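PDB 6XYC: acetyl xylan esterase from Metagenome, which removes acetyl and feruloyl groups from complex natural xylans, as a bifunctional carbohydrate esterase of the alpha/beta hydrolase class from gut microbiota. Local coordinates for residues Ile212-His226 with Ser238-Ala250. Sequence-based numbering, arbitrary orientation.
Sequences INFVDKDDPDILIIH and SVNLKNVYDNAGA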
loop_
_atom_site.group_PDB
_atom_site.type_symbol
_atom_site.label_atom_id
_atom_site.label_comp_id
_atom_site.label_asym_id
_atom_site.label_seq_id
_atom_site.Cartn_x
_atom_site.Cartn_y
_atom_site.Cartn_z
ATOM N N ILE A 212 8.802 3.922 8.107
ATOM C CA ILE A 212 10.062 4.637 7.970
ATOM C C ILE A 212 11.124 4.038 8.879
ATOM O O ILE A 212 12.326 4.145 8.602
ATOM C CB ILE A 212 9.836 6.142 8.271
ATOM C CG1 ILE A 212 11.021 6.975 7.787
ATOM C CG2 ILE A 212 9.583 6.358 9.761
ATOM C CD1 ILE A 212 10.739 8.470 7.794
ATOM N N ASN A 213 10.706 3.373 9.954
ATOM C CA ASN A 213 11.656 2.866 10.930
ATOM C C ASN A 213 12.366 1.586 10.501
ATOM O O ASN A 213 13.338 1.196 11.154
ATOM C CB ASN A 213 10.953 2.588 12.262
ATOM C CG ASN A 213 10.532 3.849 12.977
ATOM O OD1 ASN A 213 9.370 4.002 13.347
ATOM N ND2 ASN A 213 11.477 4.764 13.181
ATOM N N PHE A 214 11.921 0.926 9.434
ATOM C CA PHE A 214 12.397 -0.410 9.101
ATOM C C PHE A 214 13.010 -0.490 7.712
ATOM O O PHE A 214 13.234 -1.594 7.203
ATOM C CB PHE A 214 11.232 -1.375 9.279
ATOM C CG PHE A 214 10.512 -1.191 10.589
ATOM C CD1 PHE A 214 11.084 -1.641 11.767
ATOM C CD2 PHE A 214 9.289 -0.539 10.649
ATOM C CE1 PHE A 214 10.439 -1.471 12.974
ATOM C CE2 PHE A 214 8.636 -0.363 11.855
ATOM C CZ PHE A 214 9.214 -0.830 13.020
ATOM N N VAL A 215 13.346 0.652 7.117
ATOM C CA VAL A 215 13.956 0.680 5.794
ATOM C C VAL A 215 15.349 0.070 5.865
ATOM O O VAL A 215 16.141 0.384 6.764
ATOM C CB VAL A 215 14.003 2.120 5.269
ATOM C CG1 VAL A 215 14.567 2.154 3.864
ATOM C CG2 VAL A 215 12.614 2.735 5.315
ATOM N N ASP A 216 15.658 -0.804 4.909
ATOM C CA ASP A 216 16.945 -1.482 4.846
ATOM C C ASP A 216 17.459 -1.426 3.415
ATOM O O ASP A 216 16.679 -1.324 2.464
ATOM C CB ASP A 216 16.833 -2.941 5.307
ATOM C CG ASP A 216 18.161 -3.671 5.263
ATOM O OD1 ASP A 216 18.650 -3.952 4.149
ATOM O OD2 ASP A 216 18.718 -3.966 6.340
ATOM N N LYS A 217 18.785 -1.501 3.272
ATOM C CA LYS A 217 19.408 -1.442 1.952
ATOM C C LYS A 217 18.794 -2.443 0.980
ATOM O O LYS A 217 18.774 -2.199 -0.232
ATOM C CB LYS A 217 20.918 -1.674 2.112
ATOM C CG LYS A 217 21.588 -2.438 0.993
ATOM C CD LYS A 217 22.995 -2.888 1.406
ATOM C CE LYS A 217 22.958 -4.144 2.266
ATOM N NZ LYS A 217 22.894 -5.384 1.447
ATOM N N ASP A 218 18.275 -3.556 1.487
ATOM C CA ASP A 218 17.790 -4.634 0.638
ATOM C C ASP A 218 16.318 -4.500 0.267
ATOM O O ASP A 218 15.773 -5.409 -0.369
ATOM C CB ASP A 218 18.002 -5.992 1.320
ATOM C CG ASP A 218 19.464 -6.381 1.412
ATOM O OD1 ASP A 218 20.271 -5.890 0.594
ATOM O OD2 ASP A 218 19.812 -7.184 2.304
ATOM N N ASP A 219 15.659 -3.407 0.646
ATOM C CA ASP A 219 14.246 -3.256 0.338
ATOM C C ASP A 219 14.042 -3.094 -1.169
ATOM O O ASP A 219 14.927 -2.598 -1.873
ATOM C CB ASP A 219 13.663 -2.043 1.054
ATOM C CG ASP A 219 13.566 -2.237 2.546
ATOM O OD1 ASP A 219 13.547 -3.399 3.002
ATOM O OD2 ASP A 219 13.501 -1.225 3.270
ATOM N N PRO A 220 12.882 -3.500 -1.688
ATOM C CA PRO A 220 12.568 -3.191 -3.090
ATOM C C PRO A 220 12.567 -1.686 -3.328
ATOM O O PRO A 220 12.362 -0.885 -2.412
ATOM C CB PRO A 220 11.169 -3.795 -3.294
ATOM C CG PRO A 220 10.614 -4.000 -1.900
ATOM C CD PRO A 220 11.807 -4.254 -1.020
ATOM N N ASP A 221 12.807 -1.302 -4.582
ATOM C CA ASP A 221 12.801 0.110 -4.944
ATOM C C ASP A 221 11.437 0.728 -4.665
ATOM O O ASP A 221 10.397 0.069 -4.768
ATOM C CB ASP A 221 13.137 0.290 -6.425
ATOM C CG ASP A 221 14.565 -0.092 -6.753
ATOM O OD1 ASP A 221 15.259 -0.639 -5.875
ATOM O OD2 ASP A 221 14.985 0.156 -7.900
ATOM N N ILE A 222 11.434 2.018 -4.338
ATOM C CA ILE A 222 10.191 2.724 -4.062
ATOM C C ILE A 222 10.136 4.016 -4.863
ATOM O O ILE A 222 11.156 4.691 -5.047
ATOM C CB ILE A 222 10.026 3.015 -2.554
ATOM C CG1 ILE A 222 8.636 3.587 -2.280
ATOM C CG2 ILE A 222 11.093 3.993 -2.064
ATOM C CD1 ILE A 222 8.278 3.675 -0.797
ATOM N N LEU A 223 8.942 4.347 -5.348
ATOM C CA LEU A 223 8.638 5.659 -5.902
ATOM C C LEU A 223 7.671 6.354 -4.956
ATOM O O LEU A 223 6.631 5.789 -4.595
ATOM C CB LEU A 223 8.031 5.542 -7.301
ATOM C CG LEU A 223 7.550 6.845 -7.951
ATOM C CD1 LEU A 223 8.696 7.750 -8.328
ATOM C CD2 LEU A 223 6.701 6.517 -9.176
ATOM N N ILE A 224 8.018 7.571 -4.551
ATOM C CA ILE A 224 7.230 8.355 -3.604
ATOM C C ILE A 224 6.727 9.597 -4.329
ATOM O O ILE A 224 7.517 10.316 -4.954
ATOM C CB ILE A 224 8.058 8.749 -2.367
ATOM C CG1 ILE A 224 8.722 7.523 -1.737
ATOM C CG2 ILE A 224 7.184 9.477 -1.354
ATOM C CD1 ILE A 224 9.901 7.870 -0.860
ATOM N N ILE A 225 5.425 9.853 -4.236
ATOM C CA ILE A 225 4.795 10.992 -4.893
ATOM C C ILE A 225 3.972 11.739 -3.851
ATOM O O ILE A 225 3.126 11.138 -3.177
ATOM C CB ILE A 225 3.909 10.548 -6.071
ATOM C CG1 ILE A 225 4.688 9.630 -7.014
ATOM C CG2 ILE A 225 3.393 11.759 -6.826
ATOM C CD1 ILE A 225 3.859 9.000 -8.097
ATOM N N HIS A 226 4.209 13.047 -3.724
ATOM C CA HIS A 226 3.550 13.831 -2.688
ATOM C C HIS A 226 3.392 15.270 -3.149
ATOM O O HIS A 226 4.345 15.874 -3.654
ATOM C CB HIS A 226 4.341 13.770 -1.377
ATOM C CG HIS A 226 3.501 13.947 -0.152
ATOM N ND1 HIS A 226 3.536 13.062 0.904
ATOM C CD2 HIS A 226 2.614 14.911 0.192
ATOM C CE1 HIS A 226 2.696 13.467 1.842
ATOM N NE2 HIS A 226 2.123 14.586 1.435
ATOM N N SER A 238 6.942 12.442 3.201
ATOM C CA SER A 238 7.652 11.832 2.082
ATOM C C SER A 238 9.089 12.333 1.967
ATOM O O SER A 238 9.975 11.569 1.562
ATOM C CB SER A 238 6.893 12.091 0.782
ATOM O OG SER A 238 5.666 11.373 0.766
ATOM N N VAL A 239 9.340 13.604 2.297
ATOM C CA VAL A 239 10.717 14.079 2.403
ATOM C C VAL A 239 11.492 13.190 3.367
ATOM O O VAL A 239 12.598 12.723 3.070
ATOM C CB VAL A 239 10.743 15.551 2.855
ATOM C CG1 VAL A 239 12.158 15.968 3.186
ATOM C CG2 VAL A 239 10.140 16.452 1.785
ATOM N N ASN A 240 10.899 12.924 4.534
ATOM C CA ASN A 240 11.566 12.111 5.542
ATOM C C ASN A 240 11.797 10.689 5.045
ATOM O O ASN A 240 12.870 10.116 5.265
ATOM C CB ASN A 240 10.742 12.107 6.829
ATOM C CG ASN A 240 10.699 13.468 7.502
ATOM O OD1 ASN A 240 11.437 14.381 7.130
ATOM N ND2 ASN A 240 9.832 13.607 8.498
ATOM N N LEU A 241 10.806 10.100 4.372
ATOM C CA LEU A 241 10.975 8.741 3.873
ATOM C C LEU A 241 12.113 8.663 2.863
ATOM O O LEU A 241 12.924 7.732 2.907
ATOM C CB LEU A 241 9.671 8.239 3.248
ATOM C CG LEU A 241 9.626 6.753 2.883
ATOM C CD1 LEU A 241 9.912 5.882 4.105
ATOM C CD2 LEU A 241 8.279 6.384 2.280
ATOM N N LYS A 242 12.182 9.626 1.941
ATOM C CA LYS A 242 13.266 9.656 0.965
ATOM C C LYS A 242 14.618 9.776 1.657
ATOM O O LYS A 242 15.576 9.084 1.293
ATOM C CB LYS A 242 13.049 10.817 -0.010
ATOM C CG LYS A 242 14.253 11.203 -0.833
ATOM C CD LYS A 242 14.551 10.179 -1.904
ATOM C CE LYS A 242 15.581 10.721 -2.878
ATOM N NZ LYS A 242 16.385 9.636 -3.519
ATOM N N ASN A 243 14.715 10.645 2.664
ATOM C CA ASN A 243 15.969 10.794 3.394
ATOM C C ASN A 243 16.395 9.479 4.033
ATOM O O ASN A 243 17.582 9.136 4.028
ATOM C CB ASN A 243 15.828 11.888 4.456
ATOM C CG ASN A 243 17.072 12.039 5.314
ATOM O OD1 ASN A 243 17.272 11.311 6.283
ATOM N ND2 ASN A 243 17.907 13.007 4.964
ATOM N N VAL A 244 15.440 8.727 4.582
ATOM C CA VAL A 244 15.759 7.457 5.224
ATOM C C VAL A 244 16.208 6.426 4.191
ATOM O O VAL A 244 17.172 5.684 4.421
ATOM C CB VAL A 244 14.550 6.966 6.045
ATOM C CG1 VAL A 244 14.741 5.516 6.447
ATOM C CG2 VAL A 244 14.336 7.868 7.265
ATOM N N TYR A 245 15.529 6.358 3.042
ATOM C CA TYR A 245 15.985 5.453 1.991
ATOM C C TYR A 245 17.390 5.826 1.528
ATOM O O TYR A 245 18.258 4.959 1.377
ATOM C CB TYR A 245 15.009 5.467 0.815
ATOM C CG TYR A 245 13.920 4.418 0.914
ATOM C CD1 TYR A 245 12.836 4.606 1.754
ATOM C CD2 TYR A 245 13.982 3.242 0.170
ATOM C CE1 TYR A 245 11.835 3.665 1.853
ATOM C CE2 TYR A 245 12.981 2.284 0.267
ATOM C CZ TYR A 245 11.913 2.511 1.117
ATOM O OH TYR A 245 10.908 1.581 1.230
ATOM N N ASP A 246 17.629 7.120 1.305
ATOM C CA ASP A 246 18.952 7.590 0.908
ATOM C C ASP A 246 20.013 7.158 1.914
ATOM O O ASP A 246 21.052 6.600 1.545
ATOM C CB ASP A 246 18.939 9.113 0.761
ATOM C CG ASP A 246 18.225 9.580 -0.494
ATOM O OD1 ASP A 246 18.087 10.809 -0.675
ATOM O OD2 ASP A 246 17.810 8.731 -1.311
ATOM N N ASN A 247 19.756 7.392 3.199
ATOM C CA ASN A 247 20.762 7.131 4.221
ATOM C C ASN A 247 20.915 5.646 4.520
ATOM O O ASN A 247 21.955 5.237 5.045
ATOM C CB ASN A 247 20.415 7.879 5.510
ATOM C CG ASN A 247 20.894 9.318 5.497
ATOM O OD1 ASN A 247 22.076 9.588 5.287
ATOM N ND2 ASN A 247 19.979 10.249 5.725
ATOM N N ALA A 248 19.909 4.829 4.201
ATOM C CA ALA A 248 20.007 3.390 4.415
ATOM C C ALA A 248 20.672 2.670 3.252
ATOM O O ALA A 248 20.870 1.453 3.331
ATOM C CB ALA A 248 18.616 2.792 4.657
ATOM N N GLY A 249 21.034 3.384 2.191
ATOM C CA GLY A 249 21.575 2.747 1.011
ATOM C C GLY A 249 20.550 2.103 0.109
ATOM O O GLY A 249 20.933 1.387 -0.824
ATOM N N ALA A 250 19.263 2.328 0.356
ATOM C CA ALA A 250 18.205 1.793 -0.486
ATOM C C ALA A 250 17.906 2.779 -1.612
ATOM O O ALA A 250 18.463 3.879 -1.670
ATOM C CB ALA A 250 16.962 1.504 0.353
HETATM O O HOH W 1 20.497 -0.626 5.222
HETATM O O HOH W 2 10.705 -0.677 -0.376
#
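The ring of Y245 lies between two aliphatic side chains of 212-226. V215 CG1 sits over the centre of one face, 3.5 Å from the ring centroid. I222 CG2 covers the opposite face, displaced toward the rim. Both are CH-pi contacts. At the edge, in the ring plane, water 2 accepts from Y245 OH and donates to P220 O, bridging the helix to the loop before the strand. The other flat group is the H226 imidazole. H226 ND1 and S238 OG are hydrogen-bonded at 2.7 Å, near the ring plane. H226 NE2 is also engaged, by V233 O, so both ring nitrogens are held and the ring cannot easily turn.

Between these ends the packing is aliphatic. L241 CD2 meets I224 CD1 at 3.8 Å, and L241 CD1 reaches I212. With CG1 anti to the backbone N (chi1 -165°), I212 directs that branch and CD1 at V244 CG2; CG1 is only 3.5 Å from it, a tight fit. The helix ends in a Schellman motif at G249. There water 1 links K217 N to A248 O. A phenylalanine in place of Y245 would probably keep the CH-pi contacts on both faces but leave water 2 without its hydroxyl partner on the helix.

Strand 222-227 and helix 236-248 begin a beta-alpha-beta unit completed by strand 252-257. The strand and helix segments run nearly antiparallel, at 158°. The H226 side chain is about 9 Å from the bound sulfonyl fluoride inhibitor, and it touches the probable Ser-His-Asp triad. The chemistry is therefore divided: apolar packing joins the inward side of the helix to the strand and the loop before it, while a buried histidine-serine bond fastens the end nearer the probable active site.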